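Local atomic coordinates of thioesterase (Pseudomonas aeruginosa, PDB entry 3QY3), a protein that probably hydrolyses fatty acyl-CoA thioesters and has the hotdog fold. Residues 104-116 with 126-138. Sequence-based numbering, arbitrary orientation.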
ATOM      1  N   GLY A 104       5.805  -0.453 -27.930  1.00 26.22           N
ATOM      2  CA  GLY A 104       7.007   0.297 -28.259  1.00 28.46           C
ATOM      3  C   GLY A 104       7.988  -0.674 -28.912  1.00 29.61           C
ATOM      4  O   GLY A 104       7.601  -1.681 -29.496  1.00 27.96           O
ATOM      5  N   ARG A 105       9.257  -0.366 -28.793  1.00 30.86           N
ATOM      6  CA  ARG A 105      10.246  -1.160 -29.491  1.00 32.93           C
ATOM      7  C   ARG A 105      10.488  -2.584 -28.930  1.00 32.85           C
ATOM      8  O   ARG A 105      10.611  -2.803 -27.713  1.00 29.54           O
ATOM      9  CB  ARG A 105      11.515  -0.350 -29.651  1.00 34.66           C
ATOM     10  CG  ARG A 105      12.405  -0.320 -28.539  1.00 35.88           C
ATOM     11  CD  ARG A 105      13.494   0.727 -28.811  1.00 39.63           C
ATOM     12  NE  ARG A 105      13.931   1.211 -27.538  1.00 40.75           N
ATOM     13  CZ  ARG A 105      13.632   2.392 -27.026  1.00 42.13           C
ATOM     14  NH1 ARG A 105      12.904   3.279 -27.700  1.00 47.01           N
ATOM     15  NH2 ARG A 105      14.060   2.675 -25.815  1.00 45.52           N
ATOM     16  N   LEU A 106      10.537  -3.540 -29.861  1.00 32.76           N
ATOM     17  CA  LEU A 106      10.704  -4.919 -29.537  1.00 34.99           C
ATOM     18  C   LEU A 106      12.121  -5.357 -29.896  1.00 37.29           C
ATOM     19  O   LEU A 106      12.573  -5.205 -31.046  1.00 38.23           O
ATOM     20  CB  LEU A 106       9.675  -5.723 -30.322  1.00 35.91           C
ATOM     21  CG  LEU A 106       9.667  -7.238 -30.176  1.00 35.99           C
ATOM     22  CD1 LEU A 106       9.224  -7.696 -28.840  1.00 35.36           C
ATOM     23  CD2 LEU A 106       8.788  -7.797 -31.337  1.00 36.86           C
ATOM     24  N   GLY A 107      12.820  -5.894 -28.915  1.00 37.76           N
ATOM     25  CA  GLY A 107      14.143  -6.460 -29.109  1.00 39.82           C
ATOM     26  C   GLY A 107      13.999  -7.970 -29.128  1.00 41.22           C
ATOM     27  O   GLY A 107      12.879  -8.508 -29.044  1.00 42.29           O
ATOM     28  N   THR A 108      15.115  -8.679 -29.194  1.00 42.09           N
ATOM     29  CA  THR A 108      15.043 -10.130 -29.128  1.00 42.45           C
ATOM     30  C   THR A 108      14.469 -10.633 -27.796  1.00 40.58           C
ATOM     31  O   THR A 108      13.722 -11.611 -27.784  1.00 41.50           O
ATOM     32  CB  THR A 108      16.409 -10.783 -29.434  1.00 44.34           C
ATOM     33  OG1 THR A 108      17.382 -10.263 -28.517  1.00 48.62           O
ATOM     34  CG2 THR A 108      16.791 -10.456 -30.833  1.00 44.52           C
ATOM     35  N   SER A 109      14.801  -9.959 -26.692  1.00 38.94           N
ATOM     36  CA  SER A 109      14.332 -10.368 -25.355  0.70 37.81           C
ATOM     37  C   SER A 109      13.812  -9.186 -24.514  1.00 35.89           C
ATOM     38  O   SER A 109      13.722  -9.270 -23.297  1.00 34.71           O
ATOM     39  CB  SER A 109      15.482 -10.990 -24.583  0.70 39.71           C
ATOM     40  OG  SER A 109      16.541 -10.063 -24.502  0.70 40.37           O
ATOM     41  N   SER A 110      13.437  -8.101 -25.153  1.00 33.60           N
ATOM     42  CA  SER A 110      12.945  -6.925 -24.421  1.00 32.59           C
ATOM     43  C   SER A 110      11.838  -6.282 -25.204  1.00 31.03           C
ATOM     44  O   SER A 110      11.728  -6.446 -26.436  1.00 29.83           O
ATOM     45  CB  SER A 110      14.089  -5.936 -24.174  1.00 32.76           C
ATOM     46  OG  SER A 110      14.656  -5.465 -25.380  1.00 36.65           O
ATOM     47  N   LEU A 111      11.012  -5.526 -24.492  1.00 27.08           N
ATOM     48  CA  LEU A 111       9.931  -4.827 -25.108  1.00 27.21           C
ATOM     49  C   LEU A 111       9.703  -3.585 -24.299  1.00 25.26           C
ATOM     50  O   LEU A 111       9.601  -3.685 -23.061  1.00 24.17           O
ATOM     51  CB  LEU A 111       8.634  -5.675 -25.067  1.00 27.53           C
ATOM     52  CG  LEU A 111       7.304  -4.970 -25.447  1.00 27.21           C
ATOM     53  CD1 LEU A 111       7.279  -4.557 -26.938  1.00 30.62           C
ATOM     54  CD2 LEU A 111       6.054  -5.899 -25.168  1.00 30.25           C
ATOM     55  N   VAL A 112       9.537  -2.474 -24.993  1.00 25.58           N
ATOM     56  CA  VAL A 112       9.088  -1.242 -24.397  1.00 24.21           C
ATOM     57  C   VAL A 112       7.580  -1.170 -24.532  1.00 24.06           C
ATOM     58  O   VAL A 112       7.022  -1.293 -25.652  1.00 25.49           O
ATOM     59  CB  VAL A 112       9.812  -0.025 -24.993  1.00 25.21           C
ATOM     60  CG1 VAL A 112       9.254   1.289 -24.329  1.00 25.19           C
ATOM     61  CG2 VAL A 112      11.331  -0.162 -24.791  1.00 25.16           C
ATOM     62  N   LEU A 113       6.902  -1.095 -23.390  1.00 23.12           N
ATOM     63  CA  LEU A 113       5.477  -0.883 -23.379  1.00 24.39           C
ATOM     64  C   LEU A 113       5.217   0.554 -23.037  1.00 25.46           C
ATOM     65  O   LEU A 113       5.555   1.010 -21.926  1.00 27.07           O
ATOM     66  CB  LEU A 113       4.788  -1.749 -22.323  1.00 23.71           C
ATOM     67  CG  LEU A 113       4.480  -3.177 -22.469  1.00 27.50           C
ATOM     68  CD1 LEU A 113       3.757  -3.684 -21.110  1.00 25.65           C
ATOM     69  CD2 LEU A 113       3.604  -3.374 -23.767  1.00 26.53           C
ATOM     70  N   GLU A 114       4.606   1.264 -23.962  1.00 25.08           N
ATOM     71  CA  GLU A 114       4.328   2.665 -23.787  1.00 25.61           C
ATOM     72  C   GLU A 114       2.944   2.765 -23.196  1.00 24.91           C
ATOM     73  O   GLU A 114       2.053   1.969 -23.548  1.00 26.24           O
ATOM     74  CB  GLU A 114       4.434   3.360 -25.126  1.00 26.82           C
ATOM     75  CG  GLU A 114       5.774   3.132 -25.710  1.00 31.80           C
ATOM     76  CD  GLU A 114       6.527   4.341 -25.938  1.00 41.82           C
ATOM     77  OE1 GLU A 114       6.616   5.151 -24.995  1.00 44.87           O
ATOM     78  OE2 GLU A 114       6.999   4.474 -27.096  1.00 48.42           O
ATOM     79  N   HIS A 115       2.719   3.740 -22.313  1.00 22.44           N
ATOM     80  CA  HIS A 115       1.447   3.874 -21.689  1.00 21.27           C
ATOM     81  C   HIS A 115       0.891   5.301 -21.718  1.00 22.17           C
ATOM     82  O   HIS A 115       1.654   6.295 -21.758  1.00 21.07           O
ATOM     83  CB  HIS A 115       1.471   3.320 -20.227  1.00 19.58           C
ATOM     84  CG  HIS A 115       2.306   4.123 -19.263  1.00 18.50           C
ATOM     85  ND1 HIS A 115       3.561   3.729 -18.868  1.00 18.99           N
ATOM     86  CD2 HIS A 115       2.047   5.281 -18.596  1.00 20.60           C
ATOM     87  CE1 HIS A 115       4.024   4.595 -17.980  1.00 18.73           C
ATOM     88  NE2 HIS A 115       3.143   5.576 -17.837  1.00 18.25           N
ATOM     89  N   ARG A 116      -0.439   5.365 -21.707  1.00 22.44           N
ATOM     90  CA  ARG A 116      -1.151   6.604 -21.499  0.50 23.91           C
ATOM     91  C   ARG A 116      -2.290   6.325 -20.538  1.00 23.74           C
ATOM     92  O   ARG A 116      -2.929   5.249 -20.600  1.00 23.45           O
ATOM     93  CB  ARG A 116      -1.637   7.182 -22.819  0.50 25.92           C
ATOM     94  CG  ARG A 116      -0.463   7.795 -23.582  0.50 29.11           C
ATOM     95  CD  ARG A 116      -0.806   8.215 -24.996  0.50 36.66           C
ATOM     96  NE  ARG A 116      -1.525   9.471 -25.025  0.50 41.12           N
ATOM     97  CZ  ARG A 116      -2.842   9.544 -25.058  0.50 44.15           C
ATOM     98  NH1 ARG A 116      -3.546   8.419 -25.049  0.50 44.62           N
ATOM     99  NH2 ARG A 116      -3.443  10.729 -25.100  0.50 43.65           N
ATOM    100  N   THR A 126      -5.204  13.431 -20.865  1.00 32.61           N
ATOM    101  CA  THR A 126      -4.049  12.591 -20.525  1.00 30.68           C
ATOM    102  C   THR A 126      -3.581  12.976 -19.120  1.00 28.43           C
ATOM    103  O   THR A 126      -3.063  14.079 -18.892  1.00 28.97           O
ATOM    104  CB  THR A 126      -2.930  12.703 -21.561  1.00 32.84           C
ATOM    105  OG1 THR A 126      -3.439  12.355 -22.877  1.00 37.30           O
ATOM    106  CG2 THR A 126      -1.776  11.744 -21.197  1.00 33.02           C
ATOM    107  N   TYR A 127      -3.759  12.060 -18.202  1.00 24.92           N
ATOM    108  CA  TYR A 127      -3.454  12.287 -16.826  1.00 24.14           C
ATOM    109  C   TYR A 127      -2.017  11.965 -16.564  1.00 22.93           C
ATOM    110  O   TYR A 127      -1.408  12.547 -15.666  1.00 22.12           O
ATOM    111  CB  TYR A 127      -4.392  11.480 -15.941  1.00 22.91           C
ATOM    112  CG  TYR A 127      -5.741  12.104 -15.860  1.00 23.13           C
ATOM    113  CD1 TYR A 127      -6.568  12.118 -16.952  1.00 25.85           C
ATOM    114  CD2 TYR A 127      -6.193  12.679 -14.694  1.00 22.29           C
ATOM    115  CE1 TYR A 127      -7.828  12.756 -16.908  1.00 29.06           C
ATOM    116  CE2 TYR A 127      -7.442  13.263 -14.614  1.00 24.72           C
ATOM    117  CZ  TYR A 127      -8.260  13.328 -15.741  1.00 26.23           C
ATOM    118  OH  TYR A 127      -9.505  13.976 -15.722  1.00 28.56           O
ATOM    119  N   GLY A 128      -1.473  11.043 -17.344  1.00 22.89           N
ATOM    120  CA  GLY A 128      -0.056  10.699 -17.250  1.00 22.26           C
ATOM    121  C   GLY A 128       0.338   9.806 -18.422  1.00 21.63           C
ATOM    122  O   GLY A 128      -0.520   9.321 -19.148  1.00 23.19           O
ATOM    123  N   GLU A 129       1.622   9.699 -18.679  1.00 19.91           N
ATOM    124  CA  GLU A 129       2.127   8.902 -19.797  1.00 20.62           C
ATOM    125  C   GLU A 129       3.558   8.527 -19.521  1.00 18.97           C
ATOM    126  O   GLU A 129       4.281   9.203 -18.823  1.00 19.54           O
ATOM    127  CB  GLU A 129       2.038   9.647 -21.148  1.00 22.01           C
ATOM    128  CG  GLU A 129       2.707  10.990 -21.127  1.00 25.47           C
ATOM    129  CD  GLU A 129       2.642  11.773 -22.498  1.00 36.67           C
ATOM    130  OE1 GLU A 129       1.677  11.608 -23.264  1.00 40.41           O
ATOM    131  OE2 GLU A 129       3.575  12.550 -22.748  1.00 42.92           O
ATOM    132  N   GLY A 130       4.013   7.493 -20.148  1.00 19.96           N
ATOM    133  CA  GLY A 130       5.380   7.095 -19.991  1.00 20.27           C
ATOM    134  C   GLY A 130       5.646   5.749 -20.675  1.00 20.85           C
ATOM    135  O   GLY A 130       5.016   5.390 -21.682  1.00 19.63           O
ATOM    136  N   HIS A 131       6.530   4.969 -20.079  1.00 20.89           N
ATOM    137  CA  HIS A 131       6.822   3.637 -20.607  1.00 22.16           C
ATOM    138  C   HIS A 131       7.375   2.749 -19.491  1.00 21.87           C
ATOM    139  O   HIS A 131       7.787   3.266 -18.411  1.00 21.41           O
ATOM    140  CB  HIS A 131       7.815   3.694 -21.795  1.00 24.63           C
ATOM    141  CG  HIS A 131       9.212   3.989 -21.373  1.00 29.17           C
ATOM    142  ND1 HIS A 131       9.857   5.141 -21.739  1.00 30.98           N
ATOM    143  CD2 HIS A 131      10.069   3.318 -20.548  1.00 31.04           C
ATOM    144  CE1 HIS A 131      11.066   5.147 -21.213  1.00 32.67           C
ATOM    145  NE2 HIS A 131      11.210   4.076 -20.456  1.00 31.25           N
ATOM    146  N   CYS A 132       7.377   1.433 -19.791  1.00 22.60           N
ATOM    147  CA  CYS A 132       7.947   0.384 -18.971  0.60 22.06           C
ATOM    148  C   CYS A 132       8.778  -0.508 -19.901  1.00 24.16           C
ATOM    149  O   CYS A 132       8.200  -1.118 -20.861  1.00 25.56           O
ATOM    150  CB  CYS A 132       6.792  -0.412 -18.305  0.60 22.58           C
ATOM    151  SG  CYS A 132       7.232  -1.686 -17.162  0.60 23.59           S
ATOM    152  N   LYS A 133      10.071  -0.602 -19.642  1.00 22.99           N
ATOM    153  CA  LYS A 133      10.928  -1.501 -20.397  0.60 24.82           C
ATOM    154  C   LYS A 133      10.959  -2.834 -19.691  1.00 23.90           C
ATOM    155  O   LYS A 133      11.313  -2.882 -18.529  1.00 24.61           O
ATOM    156  CB  LYS A 133      12.332  -0.932 -20.484  0.60 26.01           C
ATOM    157  CG  LYS A 133      12.381   0.475 -21.070  0.60 29.11           C
ATOM    158  CD  LYS A 133      13.836   0.945 -21.264  0.60 33.00           C
ATOM    159  CE  LYS A 133      13.920   2.133 -22.242  0.60 35.73           C
ATOM    160  NZ  LYS A 133      15.113   3.023 -22.024  0.60 38.46           N
ATOM    161  N   LEU A 134      10.585  -3.894 -20.401  1.00 24.90           N
ATOM    162  CA  LEU A 134      10.573  -5.224 -19.882  1.00 25.40           C
ATOM    163  C   LEU A 134      11.664  -6.011 -20.588  1.00 26.45           C
ATOM    164  O   LEU A 134      11.936  -5.801 -21.775  1.00 28.77           O
ATOM    165  CB  LEU A 134       9.208  -5.890 -20.187  1.00 25.32           C
ATOM    166  CG  LEU A 134       7.901  -5.210 -19.730  1.00 26.77           C
ATOM    167  CD1 LEU A 134       6.768  -5.805 -20.602  1.00 31.67           C
ATOM    168  CD2 LEU A 134       7.716  -5.479 -18.240  1.00 27.18           C
ATOM    169  N   VAL A 135      12.271  -6.913 -19.832  1.00 26.93           N
ATOM    170  CA  VAL A 135      13.223  -7.865 -20.370  0.60 28.58           C
ATOM    171  C   VAL A 135      12.750  -9.272 -19.946  1.00 29.70           C
ATOM    172  O   VAL A 135      12.319  -9.470 -18.799  1.00 28.54           O
ATOM    173  CB  VAL A 135      14.681  -7.547 -19.891  0.60 29.36           C
ATOM    174  CG1 VAL A 135      15.161  -6.163 -20.387  0.60 28.35           C
ATOM    175  CG2 VAL A 135      14.815  -7.597 -18.356  0.60 28.50           C
ATOM    176  N   TRP A 136      12.801 -10.243 -20.861  1.00 31.42           N
ATOM    177  CA  TRP A 136      12.442 -11.616 -20.502  1.00 34.24           C
ATOM    178  C   TRP A 136      13.724 -12.273 -20.021  1.00 36.24           C
ATOM    179  O   TRP A 136      14.758 -12.168 -20.674  1.00 37.10           O
ATOM    180  CB  TRP A 136      11.826 -12.389 -21.675  1.00 34.84           C
ATOM    181  CG  TRP A 136      10.321 -12.373 -21.618  1.00 35.43           C
ATOM    182  CD1 TRP A 136       9.486 -13.418 -21.256  1.00 34.84           C
ATOM    183  CD2 TRP A 136       9.473 -11.251 -21.881  1.00 34.33           C
ATOM    184  NE1 TRP A 136       8.165 -12.978 -21.243  1.00 34.56           N
ATOM    185  CE2 TRP A 136       8.136 -11.665 -21.659  1.00 33.75           C
ATOM    186  CE3 TRP A 136       9.707  -9.929 -22.318  1.00 34.69           C
ATOM    187  CZ2 TRP A 136       7.041 -10.802 -21.862  1.00 35.40           C
ATOM    188  CZ3 TRP A 136       8.605  -9.064 -22.473  1.00 32.00           C
ATOM    189  CH2 TRP A 136       7.305  -9.505 -22.239  1.00 33.54           C
ATOM    190  N   VAL A 137      13.623 -12.926 -18.876  1.00 38.50           N
ATOM    191  CA  VAL A 137      14.733 -13.531 -18.186  1.00 41.17           C
ATOM    192  C   VAL A 137      14.340 -14.929 -17.638  1.00 43.58           C
ATOM    193  O   VAL A 137      13.204 -15.180 -17.206  1.00 42.72           O
ATOM    194  CB  VAL A 137      15.211 -12.654 -17.010  1.00 41.20           C
ATOM    195  CG1 VAL A 137      16.491 -13.222 -16.418  1.00 43.97           C
ATOM    196  CG2 VAL A 137      15.401 -11.179 -17.423  1.00 41.88           C
ATOM    197  N   ARG A 138      15.280 -15.870 -17.676  1.00 46.82           N
ATOM    198  CA  ARG A 138      15.104 -17.087 -16.903  1.00 48.46           C
ATOM    199  C   ARG A 138      15.555 -16.748 -15.484  1.00 47.97           C
ATOM    200  O   ARG A 138      16.714 -16.383 -15.284  1.00 48.31           O
ATOM    201  CB  ARG A 138      15.931 -18.223 -17.485  1.00 51.08           C
ATOM    202  CG  ARG A 138      15.700 -19.519 -16.749  1.00 55.48           C
ATOM    203  CD  ARG A 138      16.193 -20.674 -17.597  1.00 61.78           C
ATOM    204  NE  ARG A 138      15.195 -21.074 -18.594  1.00 66.35           N
ATOM    205  CZ  ARG A 138      14.309 -22.059 -18.430  1.00 70.67           C
ATOM    206  NH1 ARG A 138      14.267 -22.774 -17.303  1.00 72.25           N
ATOM    207  NH2 ARG A 138      13.454 -22.343 -19.406  1.00 73.58           N
TER
HETATM  208  O   HOH W   1      13.680   5.346 -23.927  1.00 47.59           O
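H115 lies flat across G130 in an antiparallel ladder joining strand 110-116 to strand 128-138; theirs is the last hydrogen-bonded pair across these segments, with the non-hydrogen-bonded pair R116-E129 beyond it. Six backbone hydrogen bonds link the pairs L111-L134, L113-C132 and H115-G130, and a seventh, W136 N to S109 O at 2.8 Å, closes the other end.

With chi1 at 68°, H115 CG stands between its own backbone N and carbonyl carbon, which swings the imidazole over the neighbouring strand. G130 CA is 3.7 Å from the ring centroid, over the face, a CH-pi contact allowed by the missing side chain of glycine. H115 NE2 itself is hydrogen-bonded to ND1 of H85 on strand 76-87.

On that same face of the sheet the contact is greasy: L113 CD1 meets L134 CD1 at 3.7 Å, and L111 CB comes near W136 CZ3 at 4.3 Å. Helix 51-66 packs against L111, L113, H115 and C132, as the central helix does in a hotdog fold, while helix 149-155 covers L111 and W136.

The other face carries polar chains, with V112 between them: CG1 against H131 CB (3.8 Å), CG2 against K133 CG. The guanidinium of R105 lies over V112 CG2. In the K133 conformer modelled here, K133 NZ sits in the guanidinium plane at its edge, 3.9 Å from R105 NH2, and Q82 OE1 receives K133 NZ and is also bonded to H131 NE2.

The chemistry is thus two-sided: a helix-facing apolar surface interrupted by a histidine pair, and a polar surface where, in this conformer, the Q82 carbonyl shared by H131 and K133 may partly offset the closeness of R105 and K133, a water adding only a weak bond to K133.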